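Local coordinates for putative periplasmic protein (Bacteroides eggerthii, PDB 4HBR) that is of unknown function but belongs to the PF11396 family of putative periplasmic proteins and folds around one long antiparallel sheet with helices packed against it, at residues K13-T18 and V53-D58; A20-S25 and Y31-V36; V86-F91 and P96-Q101. All blocks are in the same frame, centred on the assembly; numbering follows the deposited sequence.

Contact 1 of 3, residues K13-T18 and V53-D58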
loop_
_atom_site.group_PDB
_atom_site.type_symbol
_atom_site.label_atom_id
_atom_site.label_comp_id
_atom_site.label_asym_id
_atom_site.label_seq_id
_atom_site.Cartn_x
_atom_site.Cartn_y
_atom_site.Cartn_z
ATOM N N LYS A 13 -7.044 -13.707 11.299
ATOM C CA LYS A 13 -7.351 -15.092 10.954
ATOM C C LYS A 13 -8.763 -15.200 10.338
ATOM O O LYS A 13 -8.948 -15.930 9.370
ATOM C CB LYS A 13 -7.217 -15.982 12.207
ATOM C CG LYS A 13 -7.552 -17.464 12.026
ATOM C CD LYS A 13 -6.586 -18.203 11.110
ATOM C CE LYS A 13 -7.124 -19.546 10.695
ATOM N NZ LYS A 13 -6.032 -20.401 10.150
ATOM N N LYS A 14 -9.735 -14.444 10.874
ATOM C CA LYS A 14 -11.117 -14.385 10.395
ATOM C C LYS A 14 -11.177 -13.855 8.941
ATOM O O LYS A 14 -11.921 -14.401 8.112
ATOM C CB LYS A 14 -11.941 -13.484 11.336
ATOM C CG LYS A 14 -13.428 -13.792 11.389
ATOM C CD LYS A 14 -14.202 -12.872 12.357
ATOM C CE LYS A 14 -14.147 -13.274 13.825
ATOM N NZ LYS A 14 -14.977 -14.465 14.141
HETATM N N MSE A 15 -10.391 -12.806 8.634
HETATM C CA MSE A 15 -10.275 -12.169 7.312
HETATM C C MSE A 15 -9.476 -13.028 6.302
HETATM O O MSE A 15 -9.854 -13.109 5.131
HETATM C CB MSE A 15 -9.552 -10.841 7.468
HETATM C CG MSE A 15 -10.434 -9.619 7.431
HETATM SE SE MSE A 15 -9.383 -8.081 8.145
HETATM C CE MSE A 15 -10.083 -8.151 9.956
ATOM N N TYR A 16 -8.324 -13.596 6.746
ATOM C CA TYR A 16 -7.428 -14.388 5.903
ATOM C C TYR A 16 -7.065 -15.690 6.589
ATOM O O TYR A 16 -5.972 -15.811 7.150
ATOM C CB TYR A 16 -6.166 -13.604 5.536
ATOM C CG TYR A 16 -6.438 -12.259 4.903
ATOM C CD1 TYR A 16 -6.577 -11.116 5.680
ATOM C CD2 TYR A 16 -6.443 -12.109 3.518
ATOM C CE1 TYR A 16 -6.820 -9.876 5.103
ATOM C CE2 TYR A 16 -6.662 -10.867 2.928
ATOM C CZ TYR A 16 -6.894 -9.765 3.725
ATOM O OH TYR A 16 -7.086 -8.559 3.127
ATOM N N PRO A 17 -7.959 -16.700 6.541
ATOM C CA PRO A 17 -7.654 -17.988 7.203
ATOM C C PRO A 17 -6.425 -18.727 6.651
ATOM O O PRO A 17 -5.810 -19.508 7.376
ATOM C CB PRO A 17 -8.919 -18.818 6.980
ATOM C CG PRO A 17 -9.952 -17.901 6.530
ATOM C CD PRO A 17 -9.297 -16.712 5.919
ATOM N N THR A 18 -6.076 -18.497 5.377
ATOM C CA THR A 18 -4.953 -19.183 4.732
ATOM C C THR A 18 -3.622 -18.449 4.945
ATOM O O THR A 18 -2.583 -18.991 4.553
ATOM C CB THR A 18 -5.203 -19.414 3.214
ATOM O OG1 THR A 18 -5.110 -18.171 2.506
ATOM C CG2 THR A 18 -6.527 -20.108 2.927
ATOM N N VAL A 53 -8.231 -1.132 9.747
ATOM C CA VAL A 53 -8.404 0.244 9.269
ATOM C C VAL A 53 -7.799 0.448 7.872
ATOM O O VAL A 53 -8.113 1.435 7.210
ATOM C CB VAL A 53 -7.845 1.287 10.283
ATOM C CG1 VAL A 53 -8.672 1.304 11.575
ATOM C CG2 VAL A 53 -6.370 1.046 10.591
HETATM N N MSE A 54 -6.912 -0.446 7.447
HETATM C CA MSE A 54 -6.280 -0.342 6.144
HETATM C C MSE A 54 -5.709 -1.679 5.700
HETATM O O MSE A 54 -5.197 -2.448 6.510
HETATM C CB MSE A 54 -5.173 0.738 6.145
HETATM C CG MSE A 54 -4.469 0.902 4.785
HETATM SE SE MSE A 54 -3.400 2.496 4.615
HETATM C CE MSE A 54 -2.075 2.252 5.940
ATOM N N LYS A 55 -5.779 -1.923 4.392
ATOM C CA LYS A 55 -5.201 -3.074 3.700
ATOM C C LYS A 55 -4.337 -2.547 2.571
ATOM O O LYS A 55 -4.724 -1.566 1.922
ATOM C CB LYS A 55 -6.291 -3.975 3.098
ATOM C CG LYS A 55 -7.090 -4.825 4.029
ATOM C CD LYS A 55 -8.194 -5.510 3.225
ATOM C CE LYS A 55 -9.175 -6.257 4.103
ATOM N NZ LYS A 55 -10.328 -6.800 3.318
ATOM N N GLN A 56 -3.205 -3.211 2.297
ATOM C CA GLN A 56 -2.340 -2.878 1.167
ATOM C C GLN A 56 -1.922 -4.150 0.460
ATOM O O GLN A 56 -1.548 -5.126 1.118
ATOM C CB GLN A 56 -1.120 -2.057 1.594
ATOM C CG GLN A 56 -1.470 -0.617 1.950
ATOM C CD GLN A 56 -0.282 0.224 2.285
ATOM O OE1 GLN A 56 0.880 -0.182 2.143
ATOM N NE2 GLN A 56 -0.559 1.408 2.786
ATOM N N THR A 57 -2.043 -4.158 -0.887
ATOM C CA THR A 57 -1.676 -5.274 -1.777
ATOM C C THR A 57 -0.623 -4.751 -2.744
ATOM O O THR A 57 -0.927 -3.844 -3.528
ATOM C CB THR A 57 -2.932 -5.819 -2.502
ATOM O OG1 THR A 57 -3.849 -6.306 -1.530
ATOM C CG2 THR A 57 -2.631 -6.921 -3.504
ATOM N N ASP A 58 0.618 -5.294 -2.682
ATOM C CA ASP A 58 1.666 -4.864 -3.599
ATOM C C ASP A 58 1.521 -5.612 -4.895
ATOM O O ASP A 58 1.995 -6.730 -5.034
ATOM C CB ASP A 58 3.081 -5.025 -3.019
ATOM C CG ASP A 58 3.439 -4.048 -1.918
ATOM O OD1 ASP A 58 2.723 -3.026 -1.768
ATOM O OD2 ASP A 58 4.449 -4.287 -1.226
#
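M15 and Y16, at the point where helix 6-15 gives out, face K55 in the middle of strand 52-58. The backbones stay well apart, M15 CA and K55 CA being 11.0 Å from each other, so side chains alone bridge the gap; Y16 is the first residue to leave helical geometry. K55 does most of the reaching. Its chain runs extended beyond CG, and its methylenes pass the phenol of Y16 at an oblique angle. Y16 OH lies 3.2 Å from K55 CD and 3.3 Å from K55 CE. Y16 starts with CG beside its backbone N (chi1 -54°), which sends the ring out toward the strand. M15, a selenomethionine, adds a looser touch, SE to K55 CE at 4.4 Å. One turn back, K13 NZ donates to P17 O at 2.9 Å, in the carbonyl plane and on a lone pair, tying the last helical turn to the loop after it. The Y16 ring also meets that of F35, their planes at about 60°, and K55 makes a cation-pi contact with W52. With no hydrogen bond across the two segments, the helix end rests on the sheet through van der Waals contact with the aliphatic part of a lysine.

Contact 2 of 3, residues A20-S25 and Y31-V36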
loop_
_atom_site.group_PDB
_atom_site.type_symbol
_atom_site.label_atom_id
_atom_site.label_comp_id
_atom_site.label_asym_id
_atom_site.label_seq_id
_atom_site.Cartn_x
_atom_site.Cartn_y
_atom_site.Cartn_z
ATOM N N ALA A 20 -0.223 -17.308 6.256
ATOM C CA ALA A 20 0.853 -18.013 6.956
ATOM C C ALA A 20 2.125 -17.185 6.937
ATOM O O ALA A 20 2.303 -16.356 6.036
ATOM C CB ALA A 20 1.102 -19.368 6.308
ATOM N N GLY A 21 2.995 -17.428 7.923
ATOM C CA GLY A 21 4.264 -16.730 8.097
ATOM C C GLY A 21 4.056 -15.244 8.276
ATOM O O GLY A 21 4.705 -14.431 7.607
ATOM N N ILE A 22 3.096 -14.890 9.143
ATOM C CA ILE A 22 2.721 -13.515 9.419
ATOM C C ILE A 22 3.790 -12.869 10.313
ATOM O O ILE A 22 4.193 -13.438 11.331
ATOM C CB ILE A 22 1.288 -13.446 10.046
ATOM C CG1 ILE A 22 0.254 -14.124 9.140
ATOM C CG2 ILE A 22 0.875 -11.986 10.361
ATOM C CD1 ILE A 22 -0.924 -14.686 9.856
ATOM N N ALA A 23 4.249 -11.684 9.902
ATOM C CA ALA A 23 5.190 -10.857 10.645
ATOM C C ALA A 23 4.445 -9.633 11.163
ATOM O O ALA A 23 3.850 -8.894 10.367
ATOM C CB ALA A 23 6.364 -10.453 9.767
ATOM N N TRP A 24 4.409 -9.471 12.494
ATOM C CA TRP A 24 3.727 -8.372 13.151
ATOM C C TRP A 24 4.699 -7.288 13.559
ATOM O O TRP A 24 5.801 -7.578 14.035
ATOM C CB TRP A 24 2.952 -8.851 14.375
ATOM C CG TRP A 24 1.786 -9.738 14.065
ATOM C CD1 TRP A 24 1.761 -11.100 14.109
ATOM C CD2 TRP A 24 0.456 -9.322 13.726
ATOM N NE1 TRP A 24 0.501 -11.561 13.810
ATOM C CE2 TRP A 24 -0.324 -10.494 13.577
ATOM C CE3 TRP A 24 -0.162 -8.067 13.544
ATOM C CZ2 TRP A 24 -1.686 -10.452 13.237
ATOM C CZ3 TRP A 24 -1.516 -8.027 13.232
ATOM C CH2 TRP A 24 -2.260 -9.210 13.070
ATOM N N SER A 25 4.273 -6.031 13.362
ATOM C CA SER A 25 5.028 -4.828 13.708
ATOM C C SER A 25 4.072 -3.714 14.119
ATOM O O SER A 25 2.860 -3.856 13.970
ATOM C CB SER A 25 5.908 -4.380 12.542
ATOM O OG SER A 25 5.145 -3.914 11.441
ATOM N N TYR A 31 -1.202 -1.934 14.847
ATOM C CA TYR A 31 -0.523 -3.231 14.684
ATOM C C TYR A 31 -0.613 -3.579 13.210
ATOM O O TYR A 31 -1.685 -3.436 12.633
ATOM C CB TYR A 31 -1.133 -4.337 15.570
ATOM C CG TYR A 31 -0.905 -4.103 17.046
ATOM C CD1 TYR A 31 0.312 -4.425 17.645
ATOM C CD2 TYR A 31 -1.896 -3.542 17.844
ATOM C CE1 TYR A 31 0.533 -4.202 19.004
ATOM C CE2 TYR A 31 -1.686 -3.309 19.203
ATOM C CZ TYR A 31 -0.471 -3.647 19.782
ATOM O OH TYR A 31 -0.261 -3.435 21.125
ATOM N N VAL A 32 0.508 -3.967 12.582
ATOM C CA VAL A 32 0.533 -4.277 11.152
ATOM C C VAL A 32 0.927 -5.734 10.911
ATOM O O VAL A 32 1.991 -6.186 11.351
ATOM C CB VAL A 32 1.447 -3.331 10.338
ATOM C CG1 VAL A 32 1.238 -3.518 8.836
ATOM C CG2 VAL A 32 1.245 -1.874 10.739
ATOM N N ALA A 33 0.052 -6.458 10.191
ATOM C CA ALA A 33 0.285 -7.828 9.776
ATOM C C ALA A 33 0.858 -7.798 8.382
ATOM O O ALA A 33 0.302 -7.144 7.513
ATOM C CB ALA A 33 -1.004 -8.621 9.811
ATOM N N ASP A 34 1.983 -8.470 8.176
ATOM C CA ASP A 34 2.695 -8.559 6.902
ATOM C C ASP A 34 2.795 -10.043 6.505
ATOM O O ASP A 34 3.305 -10.847 7.285
ATOM C CB ASP A 34 4.080 -7.893 7.060
ATOM C CG ASP A 34 4.953 -7.929 5.825
ATOM O OD1 ASP A 34 5.682 -8.937 5.639
ATOM O OD2 ASP A 34 4.967 -6.929 5.085
ATOM N N PHE A 35 2.252 -10.414 5.322
ATOM C CA PHE A 35 2.221 -11.801 4.793
ATOM C C PHE A 35 2.005 -11.792 3.276
ATOM O O PHE A 35 1.705 -10.745 2.704
ATOM C CB PHE A 35 1.105 -12.637 5.478
ATOM C CG PHE A 35 -0.267 -12.000 5.428
ATOM C CD1 PHE A 35 -0.619 -10.985 6.323
ATOM C CD2 PHE A 35 -1.189 -12.371 4.454
ATOM C CE1 PHE A 35 -1.859 -10.346 6.233
ATOM C CE2 PHE A 35 -2.434 -11.727 4.365
ATOM C CZ PHE A 35 -2.763 -10.733 5.271
ATOM N N VAL A 36 2.114 -12.964 2.637
ATOM C CA VAL A 36 1.901 -13.149 1.198
ATOM C C VAL A 36 0.508 -13.778 0.996
ATOM O O VAL A 36 0.163 -14.775 1.641
ATOM C CB VAL A 36 3.040 -13.997 0.553
ATOM C CG1 VAL A 36 2.783 -14.245 -0.935
ATOM C CG2 VAL A 36 4.400 -13.331 0.759
HETATM O O HOH W 1 0.290 -16.562 3.597
HETATM O O HOH W 2 3.416 -14.899 4.170
HETATM O O HOH W 3 5.659 -12.432 5.963
HETATM O O HOH W 4 4.425 -6.066 9.914
#
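A23, W24 and S25 pair with D34, A33 and V32 in the first beta hairpin of the chain, where edge strand 23-27 runs antiparallel to strand 30-37 at the end of the eight-stranded sheet. Four backbone hydrogen bonds hold the two hydrogen-bonded pairs. A23 and D34 exchange bonds in both directions, the one from A23 N to D34 O being nearly straight at 175°, and S25 and V32 do the same, with V32 N to S25 O the shortest at 2.7 Å. Between them W24 and A33 form a non-hydrogen-bonded pair, where W24 CA approaches V32 O in a CA-H...O contact. Apolar contacts gather on the face that carries W24 and A33. The methyl A33 CB sits over the six-membered ring of W24, 3.6 Å from its centroid, a CH-pi contact; the indole reaches it because CG stands beside the backbone N (chi1 -67°), folding the ring back across the neighbouring strand. I22 CG2 lies over the same face of the indole and touches A33 CB at 3.9 Å, while I22 CG1 runs alongside F35 CB. L12 of helix 6-15 packs on I22, W24 and A33 together. Beyond the last direct bond, waters bridge the two backbones. Two of them link A20 to V36, one through each backbone polar atom of A20, and another joins G21 O to D34 O. At the opposite end a fourth water donates to V32 O at 2.8 Å and hydrogen-bonds S25 OG at 2.7 Å.

Contact 3 of 3, residues V86-F91 and P96-Q101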
loop_
_atom_site.group_PDB
_atom_site.type_symbol
_atom_site.label_atom_id
_atom_site.label_comp_id
_atom_site.label_asym_id
_atom_site.label_seq_id
_atom_site.Cartn_x
_atom_site.Cartn_y
_atom_site.Cartn_z
ATOM N N VAL A 86 3.694 -0.782 -7.020
ATOM C CA VAL A 86 2.294 -0.478 -7.297
ATOM C C VAL A 86 1.506 -1.111 -6.172
ATOM O O VAL A 86 1.573 -2.325 -5.985
ATOM C CB VAL A 86 1.804 -0.937 -8.699
ATOM C CG1 VAL A 86 0.316 -0.633 -8.861
ATOM C CG2 VAL A 86 2.602 -0.297 -9.824
ATOM N N THR A 87 0.779 -0.302 -5.416
ATOM C CA THR A 87 0.024 -0.768 -4.256
ATOM C C THR A 87 -1.463 -0.425 -4.366
ATOM O O THR A 87 -1.817 0.712 -4.679
ATOM C CB THR A 87 0.630 -0.161 -2.972
ATOM O OG1 THR A 87 2.038 -0.412 -2.944
ATOM C CG2 THR A 87 -0.011 -0.701 -1.696
ATOM N N TRP A 88 -2.326 -1.401 -4.067
ATOM C CA TRP A 88 -3.774 -1.190 -3.997
ATOM C C TRP A 88 -4.077 -1.025 -2.527
ATOM O O TRP A 88 -3.786 -1.917 -1.725
ATOM C CB TRP A 88 -4.495 -2.350 -4.637
ATOM C CG TRP A 88 -5.994 -2.344 -4.608
ATOM C CD1 TRP A 88 -6.776 -3.335 -4.105
ATOM C CD2 TRP A 88 -6.877 -1.480 -5.362
ATOM N NE1 TRP A 88 -8.094 -3.122 -4.444
ATOM C CE2 TRP A 88 -8.184 -2.006 -5.234
ATOM C CE3 TRP A 88 -6.698 -0.284 -6.098
ATOM C CZ2 TRP A 88 -9.289 -1.449 -5.893
ATOM C CZ3 TRP A 88 -7.804 0.290 -6.721
ATOM C CH2 TRP A 88 -9.072 -0.306 -6.639
ATOM N N VAL A 89 -4.532 0.172 -2.165
ATOM C CA VAL A 89 -4.771 0.569 -0.783
ATOM C C VAL A 89 -6.249 0.572 -0.542
ATOM O O VAL A 89 -6.987 1.244 -1.268
ATOM C CB VAL A 89 -4.120 1.939 -0.427
ATOM C CG1 VAL A 89 -4.253 2.235 1.067
ATOM C CG2 VAL A 89 -2.651 1.996 -0.856
ATOM N N GLN A 90 -6.686 -0.171 0.483
ATOM C CA GLN A 90 -8.115 -0.277 0.793
ATOM C C GLN A 90 -8.415 0.075 2.220
ATOM O O GLN A 90 -7.553 -0.015 3.094
ATOM C CB GLN A 90 -8.658 -1.671 0.500
ATOM C CG GLN A 90 -8.617 -2.034 -0.972
ATOM C CD GLN A 90 -9.161 -3.419 -1.124
ATOM O OE1 GLN A 90 -10.373 -3.629 -1.233
ATOM N NE2 GLN A 90 -8.289 -4.400 -0.977
ATOM N N PHE A 91 -9.687 0.416 2.454
ATOM C CA PHE A 91 -10.179 0.869 3.743
ATOM C C PHE A 91 -11.572 0.341 4.022
ATOM O O PHE A 91 -12.301 0.063 3.055
ATOM C CB PHE A 91 -10.240 2.401 3.729
ATOM C CG PHE A 91 -8.985 3.096 3.275
ATOM C CD1 PHE A 91 -7.937 3.325 4.171
ATOM C CD2 PHE A 91 -8.857 3.550 1.956
ATOM C CE1 PHE A 91 -6.786 4.006 3.768
ATOM C CE2 PHE A 91 -7.713 4.234 1.556
ATOM C CZ PHE A 91 -6.689 4.470 2.469
ATOM N N PRO A 96 -10.932 2.930 -2.497
ATOM C CA PRO A 96 -9.541 2.457 -2.629
ATOM C C PRO A 96 -8.649 3.454 -3.384
ATOM O O PRO A 96 -9.127 4.360 -4.097
ATOM C CB PRO A 96 -9.682 1.133 -3.401
ATOM C CG PRO A 96 -10.957 1.233 -4.117
ATOM C CD PRO A 96 -11.859 2.138 -3.342
ATOM N N ILE A 97 -7.330 3.310 -3.178
ATOM C CA ILE A 97 -6.322 4.188 -3.781
ATOM C C ILE A 97 -5.259 3.329 -4.503
ATOM O O ILE A 97 -4.883 2.270 -4.009
ATOM C CB ILE A 97 -5.678 5.098 -2.672
ATOM C CG1 ILE A 97 -6.718 6.066 -2.052
ATOM C CG2 ILE A 97 -4.406 5.847 -3.158
ATOM C CD1 ILE A 97 -6.169 6.904 -0.870
ATOM N N VAL A 98 -4.768 3.805 -5.651
ATOM C CA VAL A 98 -3.634 3.170 -6.313
ATOM C C VAL A 98 -2.393 4.043 -5.989
ATOM O O VAL A 98 -2.381 5.207 -6.366
ATOM C CB VAL A 98 -3.793 2.949 -7.847
ATOM C CG1 VAL A 98 -2.604 2.146 -8.388
ATOM C CG2 VAL A 98 -5.122 2.272 -8.204
ATOM N N ALA A 99 -1.385 3.497 -5.288
ATOM C CA ALA A 99 -0.129 4.212 -4.994
ATOM C C ALA A 99 0.967 3.661 -5.920
ATOM O O ALA A 99 1.206 2.444 -5.928
ATOM C CB ALA A 99 0.264 4.044 -3.528
ATOM N N ILE A 100 1.568 4.532 -6.743
ATOM C CA ILE A 100 2.631 4.151 -7.677
ATOM C C ILE A 100 3.920 4.841 -7.254
ATOM O O ILE A 100 3.930 6.059 -7.053
ATOM C CB ILE A 100 2.254 4.464 -9.169
ATOM C CG1 ILE A 100 0.966 3.691 -9.596
ATOM C CG2 ILE A 100 3.434 4.125 -10.132
ATOM C CD1 ILE A 100 0.359 4.115 -10.888
ATOM N N GLN A 101 5.006 4.059 -7.096
ATOM C CA GLN A 101 6.338 4.563 -6.768
ATOM C C GLN A 101 7.168 4.441 -8.023
ATOM O O GLN A 101 7.283 3.353 -8.597
ATOM C CB GLN A 101 6.961 3.825 -5.582
ATOM C CG GLN A 101 6.171 3.970 -4.270
ATOM C CD GLN A 101 6.799 3.217 -3.128
ATOM O OE1 GLN A 101 7.606 2.316 -3.302
ATOM N NE2 GLN A 101 6.440 3.575 -1.926
HETATM O O HOH W 5 3.473 1.523 -4.288
#
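The hairpin of strands 82-90 and 97-104 lies near the middle of the antiparallel sheet, and near its loop end P96 packs on W88. T87 with A99 and V89 with I97 are the hydrogen-bonded pairs; V89 N to I97 O, 2.8 Å, points nearly along the C=O axis. On one face P96 lies beside W88 and lays CB over its six-membered ring, 3.7 Å from the centroid, a CH-pi contact. V98 CG2 meets the same indole at its edge, in its plane, 3.6 Å from W88 CZ3. W88 can take both because its CG is anti to the backbone N (chi1 177°), with the ring turned toward the partner strand. Farther along this face the V86 and V98 side chains cross, CG1 to CG1 at 4.1 Å. V89 and I97 share the other face with T87, and I97 CD1 meets the edge of the F91 ring at CE2, 3.9 Å away. T87 OG1 is hydrogen-bonded to D58 OD1, and a water donates to both T87 OG1 and A99 O. Strands 52-58 and 109-115 flank the pair through backbone hydrogen bonds. V69 of helix 67-75 covers V98 and I100, and L134 from a loop packs on T87 and A99.

All three contacts belong to the single antiparallel sheet, whose strands follow chain order. Contact 2 is nested inside the loop closed by contact 1, and contact 3 comes afterwards. The centres of contacts 1 and 2 are about 9 Å apart, and Y16 packs on F35 where they meet, so the segment ending helix 6-15 reaches both strand 30-37 and strand 52-58. Contact 3 lies about 14 Å from contact 1, centre to centre, joined by probable backbone hydrogen bonds between strands 52-58 and 82-90. Contacts 2 and 3 do not touch, their nearest atoms being about 10 Å apart. One sheet thus carries the edge hairpin, the resting place of the end of helix 6-15 and an inner hairpin.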